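Local coordinates for aminopeptidase YwaD (Bacillus subtilis, PDB 6HC6), which removes N-terminal amino acids from peptides, showing activity toward arginine, lysine and leucine, as a secreted aminopeptidase that binds two zinc ions per subunit, at residues Asn93-Leu98 / Glu294-Leu299; Thr186-Gly191 / Asp449-Ile454; Gly60-Gly65 / Tyr251-Phe256. All blocks are in the same frame, centred on the assembly; numbering follows the deposited sequence.

Contact 1 (Asn93-Leu98 / Glu294-Leu299); sequences NIPDRL and EELGLL. With ZN (zinc ion), chain E.
I94 and L299 mark the closest approach of the two backbones, with I94 CA and L299 CA 7.4 Å apart, so only side chains touch. Residues 93-98 form the link that leaves strand 86-93 of the eight-stranded sheet and enters strand 97-104 of the seven-stranded one. Residues 294-299 form the turn between strand 285-291 and helix 299-306. I94 touches with two branches. CG1 stands between the backbone N and the carbonyl carbon (chi1 66°), and its terminal CD1 lies 4.0 Å from L296 CD1. The other branch, I94 CG2, meets L299 CD1 at 3.9 Å. I94 crosses both leucines at about a right angle. L299 CD1 touches the P95 ring at P95 CD, 3.6 Å away. L299 CD1 thus packs against both I94 and P95, while L296 CD1 is met mainly by I94.

The turn is held by its own backbone. E294 O accepts from both G297 N and L298 N. At G297 the backbone angles would press a side chain against the preceding carbonyl oxygen. L298 is the N-cap of the helix that L299 begins. L298 O also accepts from S302 OG.

The acidic side chains of this turn extend to the metal site. E295 grips one of the two zinc ions with both carboxylate oxygens, E295 OE1 at 2.3 Å and E295 OE2 at 2.2 Å. D262, H401 and E452 complete the protein ligands of this ion. E294 OE2 accepts from water 1 at 2.7 Å, and that water also binds the zinc. This is consistent with the general-base glutamate of M28 aminopeptidases. No hydrogen bond joins the two segments. The contact is therefore a small apolar packing of the connector against the back of a metal-binding turn.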
loop_
_atom_site.group_PDB
_atom_site.type_symbol
_atom_site.label_atom_id
_atom_site.label_comp_id
_atom_site.label_asym_id
_atom_site.label_seq_id
_atom_site.Cartn_x
_atom_site.Cartn_y
_atom_site.Cartn_z
ATOM N N ASN A 93 -15.186 -6.802 3.195
ATOM C CA ASN A 93 -15.067 -6.255 4.538
ATOM C C ASN A 93 -13.601 -6.059 4.916
ATOM O O ASN A 93 -12.717 -6.813 4.498
ATOM C CB ASN A 93 -15.732 -7.172 5.567
ATOM C CG ASN A 93 -17.215 -7.359 5.318
ATOM O OD1 ASN A 93 -17.856 -6.550 4.650
ATOM N ND2 ASN A 93 -17.773 -8.424 5.878
ATOM N N ILE A 94 -13.344 -5.025 5.708
ATOM C CA ILE A 94 -11.995 -4.789 6.220
ATOM C C ILE A 94 -12.091 -4.550 7.724
ATOM O O ILE A 94 -13.206 -4.379 8.244
ATOM C CB ILE A 94 -11.311 -3.608 5.511
ATOM C CG1 ILE A 94 -12.028 -2.297 5.826
ATOM C CG2 ILE A 94 -11.171 -3.855 4.005
ATOM C CD1 ILE A 94 -11.346 -1.085 5.231
ATOM N N PRO A 95 -10.977 -4.535 8.463
ATOM C CA PRO A 95 -11.067 -4.386 9.923
ATOM C C PRO A 95 -11.651 -3.049 10.358
ATOM O O PRO A 95 -11.697 -2.072 9.609
ATOM C CB PRO A 95 -9.610 -4.511 10.381
ATOM C CG PRO A 95 -8.957 -5.309 9.321
ATOM C CD PRO A 95 -9.599 -4.862 8.045
ATOM N N ASP A 96 -12.099 -3.021 11.612
ATOM C CA ASP A 96 -12.518 -1.773 12.225
ATOM C C ASP A 96 -11.390 -0.752 12.162
ATOM O O ASP A 96 -10.203 -1.093 12.186
ATOM C CB ASP A 96 -12.931 -1.991 13.680
ATOM C CG ASP A 96 -14.116 -2.933 13.828
ATOM O OD1 ASP A 96 -14.884 -3.106 12.858
ATOM O OD2 ASP A 96 -14.287 -3.485 14.937
ATOM N N ARG A 97 -11.777 0.509 12.055
ATOM C CA ARG A 97 -10.841 1.615 11.980
ATOM C C ARG A 97 -10.833 2.314 13.331
ATOM O O ARG A 97 -11.895 2.646 13.863
ATOM C CB ARG A 97 -11.244 2.585 10.869
ATOM C CG ARG A 97 -10.370 3.831 10.783
ATOM C CD ARG A 97 -10.676 4.622 9.515
ATOM N NE ARG A 97 -12.095 4.577 9.155
ATOM C CZ ARG A 97 -12.966 5.556 9.388
ATOM N NH1 ARG A 97 -12.576 6.673 9.991
ATOM N NH2 ARG A 97 -14.233 5.417 9.018
ATOM N N LEU A 98 -9.647 2.516 13.888
ATOM C CA LEU A 98 -9.503 3.119 15.205
ATOM C C LEU A 98 -9.009 4.549 15.074
ATOM O O LEU A 98 -8.070 4.822 14.317
ATOM C CB LEU A 98 -8.521 2.331 16.066
ATOM C CG LEU A 98 -8.947 0.972 16.598
ATOM C CD1 LEU A 98 -7.704 0.264 17.053
ATOM C CD2 LEU A 98 -9.916 1.136 17.744
ATOM N N GLU A 294 -4.920 -1.666 0.066
ATOM C CA GLU A 294 -3.584 -2.268 0.061
ATOM C C GLU A 294 -2.769 -1.889 1.294
ATOM O O GLU A 294 -1.926 -2.674 1.746
ATOM C CB GLU A 294 -2.835 -1.836 -1.194
ATOM C CG GLU A 294 -1.449 -2.468 -1.393
ATOM C CD GLU A 294 -0.337 -1.789 -0.619
ATOM O OE1 GLU A 294 0.700 -2.451 -0.388
ATOM O OE2 GLU A 294 -0.503 -0.619 -0.214
ATOM N N GLU A 295 -2.974 -0.688 1.829
ATOM C CA GLU A 295 -2.090 -0.216 2.882
ATOM C C GLU A 295 -2.351 -0.935 4.192
ATOM O O GLU A 295 -1.525 -0.847 5.103
ATOM C CB GLU A 295 -2.225 1.309 3.070
ATOM C CG GLU A 295 -1.829 2.159 1.843
ATOM C CD GLU A 295 -0.300 2.256 1.621
ATOM O OE1 GLU A 295 0.476 1.519 2.260
ATOM O OE2 GLU A 295 0.113 3.068 0.772
ATOM N N LEU A 296 -3.461 -1.656 4.290
ATOM C CA LEU A 296 -3.780 -2.439 5.470
ATOM C C LEU A 296 -3.234 -3.853 5.393
ATOM O O LEU A 296 -3.501 -4.651 6.297
ATOM C CB LEU A 296 -5.294 -2.487 5.668
ATOM C CG LEU A 296 -5.962 -1.151 5.977
ATOM C CD1 LEU A 296 -7.454 -1.402 6.176
ATOM C CD2 LEU A 296 -5.359 -0.585 7.264
ATOM N N GLY A 297 -2.506 -4.189 4.330
ATOM C CA GLY A 297 -1.954 -5.524 4.209
ATOM C C GLY A 297 -2.477 -6.268 2.991
ATOM O O GLY A 297 -2.800 -7.457 3.077
ATOM N N LEU A 298 -2.564 -5.580 1.850
ATOM C CA LEU A 298 -2.943 -6.213 0.589
ATOM C C LEU A 298 -4.361 -6.769 0.653
ATOM O O LEU A 298 -4.647 -7.823 0.097
ATOM C CB LEU A 298 -1.962 -7.333 0.206
ATOM C CG LEU A 298 -0.483 -7.044 0.437
ATOM C CD1 LEU A 298 0.393 -8.182 -0.111
ATOM C CD2 LEU A 298 -0.119 -5.694 -0.217
ATOM N N LEU A 299 -5.261 -6.069 1.349
ATOM C CA LEU A 299 -6.559 -6.691 1.617
ATOM C C LEU A 299 -7.389 -6.851 0.352
ATOM O O LEU A 299 -8.128 -7.838 0.216
ATOM C CB LEU A 299 -7.336 -5.884 2.652
ATOM C CG LEU A 299 -6.658 -5.827 4.022
ATOM C CD1 LEU A 299 -7.605 -5.194 5.037
ATOM C CD2 LEU A 299 -6.213 -7.215 4.484
HETATM ZN ZN ZN E . 2.196 2.494 1.001
HETATM O O HOH W 1 1.706 0.923 -0.615
#

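Contact 2 (Thr186-Gly191 / Asp449-Ile454); sequences TPNLSG and DIFEDI. With ZN (zinc ion), chain E.
F451 and S190 carry the aromatic part. S190 CA sits over the F451 ring face, 3.8 Å from its centroid, a CH-pi contact. The peptide running into G191 continues over this face, with G191 N 3.4 Å from F451 CZ. I450 CG2 lies over the opposite face. With an alanine at F451, the S190-G191 peptide would probably lose its packing surface and a gap would open there.

Van der Waals contacts come next. The I454 CG2 methyl rests against S190 OG, at 3.4 Å, and against the N188 amide carbon.

Polar bonds are mostly indirect. Water 2 donates to N188 O and I454 O and accepts from S190 OG at 2.9 Å. N188 CG is anti to the backbone N (chi1 -172°), which carries the amide to the 449-454 side, its plane nearly perpendicular to the F451 ring. N188 OD1 accepts from S190 N at 2.8 Å and closes an Asx turn. D453 O is buried without a partner.

E452 OE1 binds zinc at 2.3 Å and accepts from Y400 OH; D453 OD2 bonds H401 ND1. A PA-domain loop thus packs on the C-terminal tail at the two-zinc site of an M28 peptidase.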
loop_
_atom_site.group_PDB
_atom_site.type_symbol
_atom_site.label_atom_id
_atom_site.label_comp_id
_atom_site.label_asym_id
_atom_site.label_seq_id
_atom_site.Cartn_x
_atom_site.Cartn_y
_atom_site.Cartn_z
ATOM N N THR A 186 2.496 5.002 12.244
ATOM C CA THR A 186 1.500 3.950 12.431
ATOM C C THR A 186 2.188 2.698 12.968
ATOM O O THR A 186 3.117 2.194 12.328
ATOM C CB THR A 186 0.806 3.641 11.111
ATOM O OG1 THR A 186 0.213 4.838 10.590
ATOM C CG2 THR A 186 -0.274 2.604 11.314
ATOM N N PRO A 187 1.799 2.187 14.135
ATOM C CA PRO A 187 2.448 0.965 14.676
ATOM C C PRO A 187 1.813 -0.316 14.138
ATOM O O PRO A 187 1.146 -1.069 14.866
ATOM C CB PRO A 187 2.259 1.136 16.186
ATOM C CG PRO A 187 0.972 1.880 16.312
ATOM C CD PRO A 187 0.882 2.805 15.111
ATOM N N ASN A 188 2.044 -0.568 12.845
ATOM C CA ASN A 188 1.455 -1.701 12.124
ATOM C C ASN A 188 1.756 -3.029 12.816
ATOM O O ASN A 188 2.915 -3.373 13.056
ATOM C CB ASN A 188 1.994 -1.707 10.689
ATOM C CG ASN A 188 1.314 -2.733 9.781
ATOM O OD1 ASN A 188 0.903 -3.813 10.217
ATOM N ND2 ASN A 188 1.217 -2.400 8.496
ATOM N N LEU A 189 0.702 -3.800 13.093
ATOM C CA LEU A 189 0.816 -5.028 13.872
ATOM C C LEU A 189 0.959 -6.284 13.011
ATOM O O LEU A 189 0.731 -7.392 13.511
ATOM C CB LEU A 189 -0.395 -5.157 14.804
ATOM C CG LEU A 189 -0.448 -4.063 15.881
ATOM C CD1 LEU A 189 -1.755 -4.113 16.643
ATOM C CD2 LEU A 189 0.729 -4.213 16.842
ATOM N N SER A 190 1.357 -6.142 11.743
ATOM C CA SER A 190 1.614 -7.295 10.867
ATOM C C SER A 190 0.393 -8.205 10.772
ATOM O O SER A 190 0.518 -9.430 10.695
ATOM C CB SER A 190 2.836 -8.100 11.329
ATOM O OG SER A 190 4.013 -7.312 11.426
ATOM N N GLY A 191 -0.796 -7.607 10.788
ATOM C CA GLY A 191 -2.026 -8.363 10.680
ATOM C C GLY A 191 -2.450 -9.106 11.928
ATOM O O GLY A 191 -3.470 -9.807 11.891
ATOM N N ASP A 449 7.102 -9.323 3.839
ATOM C CA ASP A 449 6.821 -9.238 2.416
ATOM C C ASP A 449 5.350 -8.968 2.125
ATOM O O ASP A 449 4.965 -8.907 0.957
ATOM C CB ASP A 449 7.268 -10.517 1.707
ATOM C CG ASP A 449 8.778 -10.583 1.531
ATOM O OD1 ASP A 449 9.406 -9.524 1.290
ATOM O OD2 ASP A 449 9.336 -11.692 1.643
ATOM N N ILE A 450 4.522 -8.800 3.150
ATOM C CA ILE A 450 3.115 -8.468 2.975
ATOM C C ILE A 450 2.838 -7.030 3.382
ATOM O O ILE A 450 2.220 -6.268 2.638
ATOM C CB ILE A 450 2.208 -9.441 3.756
ATOM C CG1 ILE A 450 2.314 -10.842 3.156
ATOM C CG2 ILE A 450 0.762 -8.928 3.720
ATOM C CD1 ILE A 450 1.673 -11.905 3.987
ATOM N N PHE A 451 3.294 -6.643 4.565
ATOM C CA PHE A 451 2.956 -5.356 5.148
ATOM C C PHE A 451 4.067 -4.335 4.913
ATOM O O PHE A 451 5.206 -4.681 4.589
ATOM C CB PHE A 451 2.685 -5.519 6.644
ATOM C CG PHE A 451 1.601 -6.505 6.950
ATOM C CD1 PHE A 451 1.896 -7.840 7.157
ATOM C CD2 PHE A 451 0.274 -6.096 7.000
ATOM C CE1 PHE A 451 0.894 -8.753 7.426
ATOM C CE2 PHE A 451 -0.734 -7.011 7.258
ATOM C CZ PHE A 451 -0.421 -8.336 7.470
ATOM N N GLU A 452 3.704 -3.063 5.065
ATOM C CA GLU A 452 4.633 -1.943 5.047
ATOM C C GLU A 452 4.734 -1.369 6.453
ATOM O O GLU A 452 3.753 -1.378 7.204
ATOM C CB GLU A 452 4.173 -0.858 4.066
ATOM C CG GLU A 452 3.987 -1.402 2.646
ATOM C CD GLU A 452 3.338 -0.420 1.680
ATOM O OE1 GLU A 452 3.480 0.818 1.848
ATOM O OE2 GLU A 452 2.705 -0.899 0.713
ATOM N N ASP A 453 5.925 -0.894 6.814
ATOM C CA ASP A 453 6.148 -0.199 8.084
ATOM C C ASP A 453 5.723 -1.050 9.287
ATOM O O ASP A 453 4.866 -0.653 10.079
ATOM C CB ASP A 453 5.404 1.146 8.110
ATOM C CG ASP A 453 5.938 2.150 7.102
ATOM O OD1 ASP A 453 7.067 1.957 6.597
ATOM O OD2 ASP A 453 5.224 3.148 6.835
ATOM N N ILE A 454 6.336 -2.230 9.430
ATOM C CA ILE A 454 6.021 -3.078 10.581
ATOM C C ILE A 454 7.065 -2.986 11.684
ATOM O O ILE A 454 6.927 -3.663 12.708
ATOM C CB ILE A 454 5.819 -4.556 10.182
ATOM C CG1 ILE A 454 7.071 -5.143 9.533
ATOM C CG2 ILE A 454 4.618 -4.698 9.288
ATOM C CD1 ILE A 454 6.954 -6.632 9.258
HETATM ZN ZN ZN E . 2.196 2.494 1.001
HETATM O O HOH W 2 4.692 -5.278 13.390
HETATM O O HOH W 3 0.909 -2.747 5.179
HETATM O O HOH W 1 1.706 0.923 -0.615
#

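Contact 3 (Gly60-Gly65 / Tyr251-Phe256); sequences GPRIAG and YDSVPF
R62 and S253 exchange two hydrogen bonds, and the R62 side chain then runs along the 251-256 loop. R62 CB lies near Y251 O and S253 N. R62 CG is 4.2 Å from Y251 O, so the aliphatic chain runs alongside that carbonyl. R62 CD comes closer, 3.4 Å from Y251 O. A bend at chi3 (-55°) brings R62 NE to Y251 O, to which it donates at 2.7 Å with an N-H...O angle of 159°. This oxygen lies near the guanidinium plane, at its edge. S253 CB lies over one guanidinium face. R62 NH2 reaches water 4 at 3.0 Å, and this water donates to D252 O. The same nitrogen also bonds G259 O. R62 NH1 bonds P258 O and makes a weak bond to G60 O.

Two bonds to S253 fix the R62 backbone from which this side chain starts. R62 N donates to the hydroxyl S253 OG at 2.9 Å, almost straight at 175°. S253 N donates back to R62 O at 2.9 Å, arriving well above the carbonyl plane. S253 OG has a second partner in S257 O.

Beyond R62, I63 packs across P255 at about a right angle, with I63 CD1 3.7 Å from P255 CB, and a water bridges the backbone. Water 5 accepts from A64 N at 2.8 Å and donates to D252 OD2 and S253 O.

D252 CB touches R62 O, while its carboxylate bonds metal-site residues. OD1 bonds H250 ND1, and OD2 bonds E295 N. In M28 peptidases an aspartate two residues after the zinc histidine probably orients that histidine. Backbone carbonyls hold the R62 guanidinium on several sides. Their dipoles probably stabilise its positive charge, and these bonds probably help fix the course of the loop carrying D252.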
loop_
_atom_site.group_PDB
_atom_site.type_symbol
_atom_site.label_atom_id
_atom_site.label_comp_id
_atom_site.label_asym_id
_atom_site.label_seq_id
_atom_site.Cartn_x
_atom_site.Cartn_y
_atom_site.Cartn_z
ATOM N N GLY A 60 -7.870 13.752 -2.256
ATOM C CA GLY A 60 -6.931 13.854 -1.157
ATOM C C GLY A 60 -6.533 12.488 -0.636
ATOM O O GLY A 60 -6.559 11.507 -1.376
ATOM N N PRO A 61 -6.123 12.403 0.634
ATOM C CA PRO A 61 -5.834 11.091 1.230
ATOM C C PRO A 61 -7.009 10.142 1.039
ATOM O O PRO A 61 -8.168 10.527 1.187
ATOM C CB PRO A 61 -5.601 11.418 2.709
ATOM C CG PRO A 61 -5.056 12.807 2.689
ATOM C CD PRO A 61 -5.713 13.508 1.506
ATOM N N ARG A 62 -6.705 8.900 0.682
ATOM C CA ARG A 62 -7.728 7.904 0.355
ATOM C C ARG A 62 -7.562 6.723 1.304
ATOM O O ARG A 62 -7.121 5.640 0.915
ATOM C CB ARG A 62 -7.617 7.496 -1.110
ATOM C CG ARG A 62 -7.766 8.698 -2.055
ATOM C CD ARG A 62 -7.419 8.347 -3.497
ATOM N NE ARG A 62 -6.087 7.756 -3.623
ATOM C CZ ARG A 62 -4.961 8.460 -3.556
ATOM N NH1 ARG A 62 -5.016 9.767 -3.359
ATOM N NH2 ARG A 62 -3.782 7.852 -3.673
ATOM N N ILE A 63 -7.895 6.953 2.570
ATOM C CA ILE A 63 -7.694 5.941 3.592
ATOM C C ILE A 63 -8.682 4.807 3.367
ATOM O O ILE A 63 -9.879 5.040 3.137
ATOM C CB ILE A 63 -7.857 6.553 4.988
ATOM C CG1 ILE A 63 -6.775 7.599 5.252
ATOM C CG2 ILE A 63 -7.827 5.490 6.041
ATOM C CD1 ILE A 63 -7.157 8.527 6.395
ATOM N N ALA A 64 -8.181 3.574 3.426
ATOM C CA ALA A 64 -9.037 2.403 3.221
ATOM C C ALA A 64 -10.293 2.467 4.082
ATOM O O ALA A 64 -10.227 2.712 5.292
ATOM C CB ALA A 64 -8.260 1.124 3.539
ATOM N N GLY A 65 -11.438 2.219 3.452
ATOM C CA GLY A 65 -12.714 2.220 4.146
ATOM C C GLY A 65 -13.392 3.570 4.249
ATOM O O GLY A 65 -14.557 3.631 4.660
ATOM N N TYR A 251 -5.302 1.936 -5.075
ATOM C CA TYR A 251 -5.726 3.327 -5.152
ATOM C C TYR A 251 -5.982 3.923 -3.774
ATOM O O TYR A 251 -6.416 5.081 -3.683
ATOM C CB TYR A 251 -6.958 3.460 -6.058
ATOM C CG TYR A 251 -8.226 2.857 -5.500
ATOM C CD1 TYR A 251 -8.483 1.495 -5.608
ATOM C CD2 TYR A 251 -9.172 3.650 -4.894
ATOM C CE1 TYR A 251 -9.634 0.937 -5.081
ATOM C CE2 TYR A 251 -10.349 3.109 -4.375
ATOM C CZ TYR A 251 -10.565 1.752 -4.471
ATOM O OH TYR A 251 -11.714 1.189 -3.965
ATOM N N ASP A 252 -5.683 3.188 -2.701
ATOM C CA ASP A 252 -5.755 3.783 -1.370
ATOM C C ASP A 252 -4.402 4.362 -0.967
ATOM O O ASP A 252 -3.374 4.088 -1.586
ATOM C CB ASP A 252 -6.226 2.764 -0.338
ATOM C CG ASP A 252 -5.222 1.645 -0.108
ATOM O OD1 ASP A 252 -4.719 1.084 -1.113
ATOM O OD2 ASP A 252 -4.960 1.311 1.071
ATOM N N SER A 253 -4.416 5.185 0.082
ATOM C CA SER A 253 -3.191 5.772 0.623
ATOM C C SER A 253 -3.258 5.736 2.142
ATOM O O SER A 253 -4.308 5.466 2.726
ATOM C CB SER A 253 -2.972 7.206 0.125
ATOM O OG SER A 253 -3.895 8.094 0.722
ATOM N N VAL A 254 -2.127 6.016 2.786
ATOM C CA VAL A 254 -2.059 5.995 4.253
ATOM C C VAL A 254 -2.609 7.307 4.805
ATOM O O VAL A 254 -2.648 8.324 4.091
ATOM C CB VAL A 254 -0.625 5.743 4.760
ATOM C CG1 VAL A 254 -0.053 4.428 4.198
ATOM C CG2 VAL A 254 0.284 6.924 4.422
ATOM N N PRO A 255 -3.071 7.323 6.055
ATOM C CA PRO A 255 -3.599 8.561 6.632
ATOM C C PRO A 255 -2.618 9.719 6.515
ATOM O O PRO A 255 -1.406 9.548 6.648
ATOM C CB PRO A 255 -3.846 8.182 8.096
ATOM C CG PRO A 255 -4.175 6.740 8.052
ATOM C CD PRO A 255 -3.275 6.168 6.951
ATOM N N PHE A 256 -3.167 10.906 6.263
ATOM C CA PHE A 256 -2.470 12.183 6.137
ATOM C C PHE A 256 -1.626 12.268 4.885
ATOM O O PHE A 256 -0.992 13.299 4.668
ATOM C CB PHE A 256 -1.578 12.505 7.344
ATOM C CG PHE A 256 -2.286 12.367 8.657
ATOM C CD1 PHE A 256 -3.272 13.276 9.018
ATOM C CD2 PHE A 256 -1.994 11.313 9.508
ATOM C CE1 PHE A 256 -3.941 13.150 10.224
ATOM C CE2 PHE A 256 -2.658 11.176 10.710
ATOM C CZ PHE A 256 -3.636 12.095 11.068
HETATM O O HOH W 4 -3.138 4.996 -4.156
HETATM O O HOH W 5 -5.421 3.053 3.202
#

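One of the two zinc ions, that bound by D262, E295, H401 and E452, ties contacts 1 and 2 together. Water 1 is shared by E294 OE2 and E452 OE2. E294 OE1 and E452 OE2 lie 2.8 Å apart. G297 CA of contact 1 also packs 3.6 Å from F451 CE2. Contact 3 supports the site from the second shell: D252 OD2 lies 2.9 Å from E295 N, a probable hydrogen bond. V254 CG1 packs against E295 CD at 3.4 Å. Contacts 2 and 3 do not touch; their centres are about 16 Å apart. The turn 294-299 lies between them and meets both. One segment of each contact carries residues of the metal site or its second shell.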